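Local atomic coordinates of sugar-binding transcriptional regulator, LacI family (Enterococcus faecalis, PDB entry 3CS3), a protein that probably regulates transcription as a LacI-family repressor, pairing DNA binding with recognition of a sugar effector by a periplasmic-binding-protein-like domain. Residues A[64-69]-A[127-132]; A[71-76]-A[86-91]; A[15-18]-A[22-25]. One frame throughout, in Å; residues are numbered along the deposited sequence.

Contact 1: A[64-69]-A[127-132]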
# COMPACT_ATOMS: atom_id res chain seq x y z
N LEU A 64 14.30 -1.38 3.61
CA LEU A 64 13.94 -0.06 3.13
C LEU A 64 13.15 0.66 4.22
O LEU A 64 11.92 0.71 4.19
CB LEU A 64 13.16 -0.15 1.81
CG LEU A 64 12.58 1.08 1.08
CD1 LEU A 64 13.38 2.36 1.27
CD2 LEU A 64 12.44 0.77 -0.39
N ASP A 65 13.87 1.21 5.20
CA ASP A 65 13.29 1.85 6.37
C ASP A 65 14.34 2.72 7.05
O ASP A 65 15.27 2.19 7.65
CB ASP A 65 12.79 0.77 7.36
CG ASP A 65 12.08 1.35 8.58
OD1 ASP A 65 11.85 2.58 8.66
OD2 ASP A 65 11.73 0.55 9.47
N TRP A 66 14.17 4.04 6.97
CA TRP A 66 15.14 4.99 7.52
C TRP A 66 15.17 5.01 9.06
O TRP A 66 16.15 5.46 9.65
CB TRP A 66 14.90 6.40 6.97
CG TRP A 66 13.67 7.06 7.53
CD1 TRP A 66 12.39 6.88 7.10
CD2 TRP A 66 13.60 7.98 8.63
NE1 TRP A 66 11.52 7.63 7.85
CE2 TRP A 66 12.24 8.32 8.80
CE3 TRP A 66 14.55 8.55 9.48
CZ2 TRP A 66 11.80 9.21 9.79
CZ3 TRP A 66 14.12 9.44 10.47
CH2 TRP A 66 12.75 9.76 10.62
N THR A 67 14.10 4.52 9.69
CA THR A 67 14.03 4.43 11.15
C THR A 67 14.71 3.18 11.71
O THR A 67 14.93 3.08 12.92
CB THR A 67 12.58 4.47 11.67
OG1 THR A 67 11.87 3.32 11.19
CG2 THR A 67 11.88 5.73 11.23
N PHE A 68 15.01 2.22 10.83
CA PHE A 68 15.79 1.04 11.19
C PHE A 68 17.24 1.52 11.33
O PHE A 68 17.85 1.92 10.34
CB PHE A 68 15.67 -0.02 10.09
CG PHE A 68 15.96 -1.44 10.54
CD1 PHE A 68 15.06 -2.46 10.25
CD2 PHE A 68 17.13 -1.77 11.22
CE1 PHE A 68 15.31 -3.77 10.63
CE2 PHE A 68 17.39 -3.08 11.61
CZ PHE A 68 16.49 -4.08 11.31
N PRO A 69 17.78 1.50 12.57
CA PRO A 69 19.10 2.09 12.84
C PRO A 69 20.22 1.26 12.26
O PRO A 69 20.17 0.03 12.33
CB PRO A 69 19.18 2.08 14.38
CG PRO A 69 17.79 1.77 14.86
CD PRO A 69 17.20 0.92 13.79
N PRO A 127 12.78 12.91 5.47
CA PRO A 127 13.55 12.95 6.71
C PRO A 127 15.00 13.33 6.44
O PRO A 127 15.62 12.78 5.52
CB PRO A 127 13.46 11.51 7.23
CG PRO A 127 12.25 10.95 6.57
CD PRO A 127 12.22 11.57 5.22
N GLU A 128 15.53 14.26 7.23
CA GLU A 128 16.86 14.81 6.98
C GLU A 128 17.99 13.83 7.31
O GLU A 128 19.08 13.94 6.74
CB GLU A 128 17.06 16.16 7.68
CG GLU A 128 17.23 16.12 9.20
CD GLU A 128 17.65 17.46 9.77
OE1 GLU A 128 16.78 18.33 9.96
OE2 GLU A 128 18.86 17.64 10.04
N LYS A 129 17.73 12.87 8.19
CA LYS A 129 18.72 11.83 8.49
C LYS A 129 18.66 10.68 7.47
O LYS A 129 19.58 9.86 7.39
CB LYS A 129 18.62 11.38 9.97
CG LYS A 129 18.07 9.98 10.27
CD LYS A 129 18.23 9.65 11.77
CE LYS A 129 18.87 8.27 12.01
NZ LYS A 129 17.93 7.11 11.91
N GLY A 130 17.59 10.64 6.68
CA GLY A 130 17.41 9.66 5.61
C GLY A 130 18.27 9.96 4.39
O GLY A 130 18.21 11.06 3.84
N TYR A 131 19.03 8.95 3.97
CA TYR A 131 20.02 9.06 2.89
C TYR A 131 19.47 9.56 1.55
O TYR A 131 20.13 10.36 0.88
CB TYR A 131 20.71 7.71 2.70
CG TYR A 131 21.55 7.54 1.45
CD1 TYR A 131 22.87 7.99 1.41
CD2 TYR A 131 21.04 6.89 0.33
CE1 TYR A 131 23.64 7.83 0.28
CE2 TYR A 131 21.81 6.74 -0.82
CZ TYR A 131 23.11 7.20 -0.83
OH TYR A 131 23.89 7.05 -1.96
N ASP A 132 18.28 9.09 1.17
CA ASP A 132 17.68 9.40 -0.13
C ASP A 132 17.36 10.87 -0.27
O ASP A 132 17.55 11.45 -1.34
CB ASP A 132 16.40 8.59 -0.35
CG ASP A 132 16.67 7.17 -0.85
OD1 ASP A 132 17.85 6.78 -1.01
OD2 ASP A 132 15.68 6.46 -1.09
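Asp-65 OD1 is gripped twice by Thr-67, and this anchors the turn that carries Trp-66 onto Pro-127. Thr-67 OG1 binds Asp-65 OD1 at 2.6 Å, and Thr-67 N reaches the same oxygen at 3.1 Å. Both donors come from one face of the carboxylate. The backbone bond makes an Asx turn, set within a type I turn from Asp-65 to Phe-68. Trp-66 CG lies between its own N and carbonyl carbon (chi1 72°), which sends the indole toward the loop 127-130. Pro-127 CB makes a CH-pi contact, 3.6 Å from the centroid of the six-membered ring and almost on its normal. Pro-127 CG comes within 3.4 Å of Trp-66 CE2. Thr-67 CG2 covers the opposite face, so the indole is held between the two. Lys-129 meets the edge of the ring, with its CG 3.9 Å from Trp-66 CE3. Its chain then bends, and Lys-129 NZ makes a weak 3.3 Å bond to Trp-66 O. Gly-130 brings its CA to 4.3 Å from Trp-66 CB and is the N-cap of helix 131-146. The contact joins loops that follow strands of two different sheets, across the cleft of the two-lobed periplasmic-binding-protein fold.

Contact 2: A[71-76]-A[86-91]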
# COMPACT_ATOMS: atom_id res chain seq x y z
N LYS A 71 23.32 0.82 13.23
CA LYS A 71 23.99 0.01 14.25
C LYS A 71 23.29 -1.33 14.52
O LYS A 71 23.96 -2.35 14.73
CB LYS A 71 24.17 0.81 15.55
CG LYS A 71 25.24 1.90 15.46
CD LYS A 71 25.35 2.72 16.74
CE LYS A 71 26.39 3.83 16.59
NZ LYS A 71 26.38 4.77 17.74
N GLU A 72 21.96 -1.32 14.49
CA GLU A 72 21.16 -2.55 14.54
C GLU A 72 21.35 -3.44 13.30
O GLU A 72 21.29 -4.66 13.41
CB GLU A 72 19.67 -2.23 14.71
CG GLU A 72 19.06 -2.71 16.01
CD GLU A 72 19.50 -1.90 17.21
OE1 GLU A 72 20.26 -2.45 18.05
OE2 GLU A 72 19.10 -0.72 17.32
N ILE A 73 21.57 -2.81 12.14
CA ILE A 73 21.80 -3.55 10.89
C ILE A 73 23.15 -4.27 10.95
O ILE A 73 23.22 -5.46 10.66
CB ILE A 73 21.67 -2.65 9.63
CG1 ILE A 73 20.23 -2.14 9.49
CG2 ILE A 73 22.08 -3.39 8.35
CD1 ILE A 73 19.95 -1.30 8.26
N GLU A 74 24.19 -3.54 11.36
CA GLU A 74 25.53 -4.12 11.56
C GLU A 74 25.55 -5.31 12.53
O GLU A 74 26.19 -6.32 12.24
CB GLU A 74 26.53 -3.05 12.01
CG GLU A 74 27.42 -2.51 10.88
CD GLU A 74 27.20 -1.04 10.56
OE1 GLU A 74 26.50 -0.35 11.33
OE2 GLU A 74 27.74 -0.56 9.54
N LYS A 75 24.85 -5.18 13.66
CA LYS A 75 24.75 -6.25 14.67
C LYS A 75 24.09 -7.51 14.14
O LYS A 75 24.47 -8.63 14.52
CB LYS A 75 23.98 -5.76 15.90
CG LYS A 75 24.77 -4.89 16.86
CD LYS A 75 23.90 -4.49 18.05
CE LYS A 75 24.65 -3.60 19.02
NZ LYS A 75 23.79 -3.19 20.16
N PHE A 76 23.10 -7.33 13.28
CA PHE A 76 22.40 -8.44 12.62
C PHE A 76 23.29 -9.08 11.55
O PHE A 76 23.19 -10.28 11.30
CB PHE A 76 21.08 -7.94 12.03
CG PHE A 76 20.16 -9.04 11.57
CD1 PHE A 76 19.76 -10.06 12.44
CD2 PHE A 76 19.66 -9.04 10.27
CE1 PHE A 76 18.90 -11.06 12.01
CE2 PHE A 76 18.79 -10.05 9.83
CZ PHE A 76 18.41 -11.06 10.70
N LEU A 86 18.43 -0.82 0.85
CA LEU A 86 17.85 -0.11 -0.28
C LEU A 86 17.75 1.38 0.02
O LEU A 86 17.22 2.15 -0.77
CB LEU A 86 16.45 -0.66 -0.58
CG LEU A 86 16.19 -2.16 -0.79
CD1 LEU A 86 14.79 -2.32 -1.36
CD2 LEU A 86 17.21 -2.82 -1.71
N ASP A 87 18.29 1.78 1.17
CA ASP A 87 17.99 3.08 1.74
C ASP A 87 19.21 3.86 2.25
O ASP A 87 19.06 4.99 2.72
CB ASP A 87 16.96 2.93 2.88
CG ASP A 87 17.45 2.03 4.02
OD1 ASP A 87 18.54 1.42 3.92
OD2 ASP A 87 16.73 1.92 5.02
N ARG A 88 20.39 3.24 2.18
CA ARG A 88 21.62 3.80 2.74
C ARG A 88 22.86 3.14 2.16
O ARG A 88 22.77 2.09 1.52
CB ARG A 88 21.63 3.67 4.26
CG ARG A 88 21.86 2.25 4.78
CD ARG A 88 21.41 2.12 6.21
NE ARG A 88 19.96 2.00 6.28
CZ ARG A 88 19.26 2.02 7.41
NH1 ARG A 88 17.94 1.89 7.37
NH2 ARG A 88 19.87 2.17 8.58
N THR A 89 24.02 3.75 2.39
CA THR A 89 25.30 3.17 1.98
C THR A 89 25.96 2.45 3.14
O THR A 89 25.68 2.75 4.31
CB THR A 89 26.31 4.21 1.42
OG1 THR A 89 26.54 5.22 2.40
CG2 THR A 89 25.79 4.84 0.14
N THR A 90 26.85 1.52 2.82
CA THR A 90 27.49 0.68 3.82
C THR A 90 28.89 0.28 3.34
O THR A 90 29.19 0.37 2.15
CB THR A 90 26.64 -0.57 4.12
OG1 THR A 90 27.21 -1.29 5.22
CG2 THR A 90 26.56 -1.48 2.89
N GLU A 91 29.72 -0.15 4.28
CA GLU A 91 31.05 -0.63 3.96
C GLU A 91 31.30 -1.96 4.66
O GLU A 91 32.31 -2.63 4.43
CB GLU A 91 32.11 0.40 4.35
CG GLU A 91 33.31 0.47 3.41
CD GLU A 91 32.91 0.87 1.99
OE1 GLU A 91 32.45 2.02 1.80
OE2 GLU A 91 33.07 0.04 1.07
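The helical turns of 71-76 pass the non-helical loop 86-91 at a distance, and even the nearest CA atoms, those of Glu-74 and Thr-90, are 9.3 Å apart. Only side chains meet. Ile-73 and Arg-88 reach for each other head-on from the two backbones. Ile-73 has CG1 beside its N and an extended end (chi2 -177°), which drives CD1 onto the guanidinium. The methyl lies over the centre of one face, with Ile-73 CD1 3.5 Å from Arg-88 CZ. Helix 70-78 is the connection of a beta-alpha-beta crossover between the neighbouring parallel strands 60-64 and 82-85, and Ile-73 also packs on Ile-83 and Val-85. Arg-88 bends at chi3 (78°) and grips Asp-87 side-on with two nitrogens. Arg-88 NE binds Asp-87 OD1 at 2.8 Å, and Arg-88 NH1 forms a salt bridge to Asp-87 OD2 at 2.6 Å. Both bonds are nearly straight and lie close to the guanidinium plane, but they meet the carboxylate from above its own plane. Arg-88 NH2 bonds to Phe-68 O and Thr-70 OG1, which further fixes the rotation of the group. Asp-87 OD2 also accepts from Asp-65 N, which helps to hold the carboxylate in place.

Contact 3: A[15-18]-A[22-25]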
# COMPACT_ATOMS: atom_id res chain seq x y z
N LEU A 15 10.08 -2.63 5.84
CA LEU A 15 9.59 -1.42 5.18
C LEU A 15 9.19 -0.38 6.21
O LEU A 15 8.98 -0.70 7.37
CB LEU A 15 8.42 -1.74 4.24
CG LEU A 15 8.68 -2.75 3.12
CD1 LEU A 15 7.44 -2.89 2.28
CD2 LEU A 15 9.89 -2.39 2.23
N ALA A 16 9.09 0.87 5.77
CA ALA A 16 8.80 1.99 6.65
C ALA A 16 7.31 2.36 6.68
O ALA A 16 6.86 3.04 7.61
CB ALA A 16 9.63 3.19 6.25
N ASP A 17 6.58 1.90 5.68
CA ASP A 17 5.17 2.26 5.45
C ASP A 17 4.86 3.75 5.27
O ASP A 17 3.88 4.28 5.82
CB ASP A 17 4.19 1.57 6.42
CG ASP A 17 3.50 0.36 5.80
OD1 ASP A 17 2.26 0.27 5.89
OD2 ASP A 17 4.20 -0.50 5.21
N TYR A 18 5.72 4.43 4.52
CA TYR A 18 5.28 5.56 3.72
C TYR A 18 5.04 5.04 2.31
O TYR A 18 3.90 5.06 1.82
CB TYR A 18 6.25 6.77 3.73
CG TYR A 18 7.75 6.49 3.82
CD1 TYR A 18 8.43 6.69 5.02
CD2 TYR A 18 8.48 6.07 2.71
CE1 TYR A 18 9.79 6.46 5.11
CE2 TYR A 18 9.85 5.82 2.80
CZ TYR A 18 10.50 6.02 4.00
OH TYR A 18 11.85 5.78 4.09
N PHE A 22 4.87 2.76 -4.06
CA PHE A 22 5.78 1.92 -4.85
C PHE A 22 6.00 0.52 -4.27
O PHE A 22 6.59 -0.34 -4.95
CB PHE A 22 7.11 2.63 -5.17
CG PHE A 22 7.99 2.89 -3.97
CD1 PHE A 22 7.88 4.08 -3.26
CD2 PHE A 22 8.95 1.96 -3.57
CE1 PHE A 22 8.70 4.32 -2.16
CE2 PHE A 22 9.76 2.19 -2.47
CZ PHE A 22 9.64 3.38 -1.77
N TYR A 23 5.53 0.29 -3.03
CA TYR A 23 5.79 -0.97 -2.31
C TYR A 23 5.24 -2.20 -3.01
O TYR A 23 5.94 -3.20 -3.11
CB TYR A 23 5.25 -0.94 -0.88
CG TYR A 23 6.11 -0.18 0.11
CD1 TYR A 23 7.46 0.06 -0.14
CD2 TYR A 23 5.57 0.27 1.31
CE1 TYR A 23 8.24 0.76 0.76
CE2 TYR A 23 6.35 0.97 2.23
CZ TYR A 23 7.69 1.21 1.95
OH TYR A 23 8.46 1.90 2.85
N GLY A 24 4.01 -2.10 -3.50
CA GLY A 24 3.34 -3.22 -4.15
C GLY A 24 4.13 -3.83 -5.29
O GLY A 24 4.26 -5.05 -5.38
N GLU A 25 4.70 -2.97 -6.13
CA GLU A 25 5.45 -3.43 -7.30
C GLU A 25 6.91 -3.75 -6.95
O GLU A 25 7.56 -4.55 -7.63
CB GLU A 25 5.33 -2.43 -8.46
CG GLU A 25 5.22 -0.95 -8.06
CD GLU A 25 3.79 -0.47 -7.80
OE1 GLU A 25 2.94 -0.61 -8.71
OE2 GLU A 25 3.53 0.06 -6.70
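Leu-15 and Tyr-23 both turn CG to the side of their own backbone N, opposite the carbonyl carbon (chi1 -58° and -78°), and their side chains run antiparallel alongside each other. Leu-15 CD1 lands over the centre of the phenol ring, 3.7 Å from the Tyr-23 ring centroid, in a CH-pi contact. The rest of the leucine follows the same ring: its CD2 lies 3.8 Å from Tyr-23 CE1, and its CB 3.8 Å from Tyr-23 CZ. The hydroxyl then reaches the backbone just after strand 10-15. Ala-16 N donates to Tyr-23 OH at 3.2 Å, with an N-H...O angle of 149°. Asp-17 N gives the same oxygen a second, weak bond at 3.4 Å. Asp-17 has a left-handed backbone conformation, and its CA meets the ring in plane at the edge, 3.7 Å from Tyr-23 CE2. Tyr-18 crosses obliquely, with its CE2 4.2 Å from Tyr-23 OH. Its own ring meets Phe-158, near a bound glycerol that probably came from the crystallisation liquor. Asp-17 also packs on Leu-27 of the second subunit. Tyr-23 thus ties helix 23-35 back to the loop before it, at the strand-loop-helix junction of the first beta-alpha unit of the mixed-sheet lobe. One sound and one weak N-H bond converge on the phenol oxygen; this would polarise the hydroxyl and probably make it a somewhat better donor.

How the contacts relate
Contact 3 comes first along the chain and closes before contact 1 opens; contact 2 is nested inside the loop closed by contact 1. Contacts 2 and 3 belong to the lobe built on the mixed sheet, whose strands 10-15, 60-64 and 82-85 lie side by side. Contact 1 adds the loop after strand 121-125 of the other sheet. Its centre is about 11 Å from that of contact 2 and about 14 Å from that of contact 3. It touches both: Tyr-131 packs on Asp-87, and Trp-66 on Tyr-18. Contacts 2 and 3 lie about 19 Å apart between centres and do not touch. The loop 64-69 links them and faces the interlobe cleft, where relatives bind effectors.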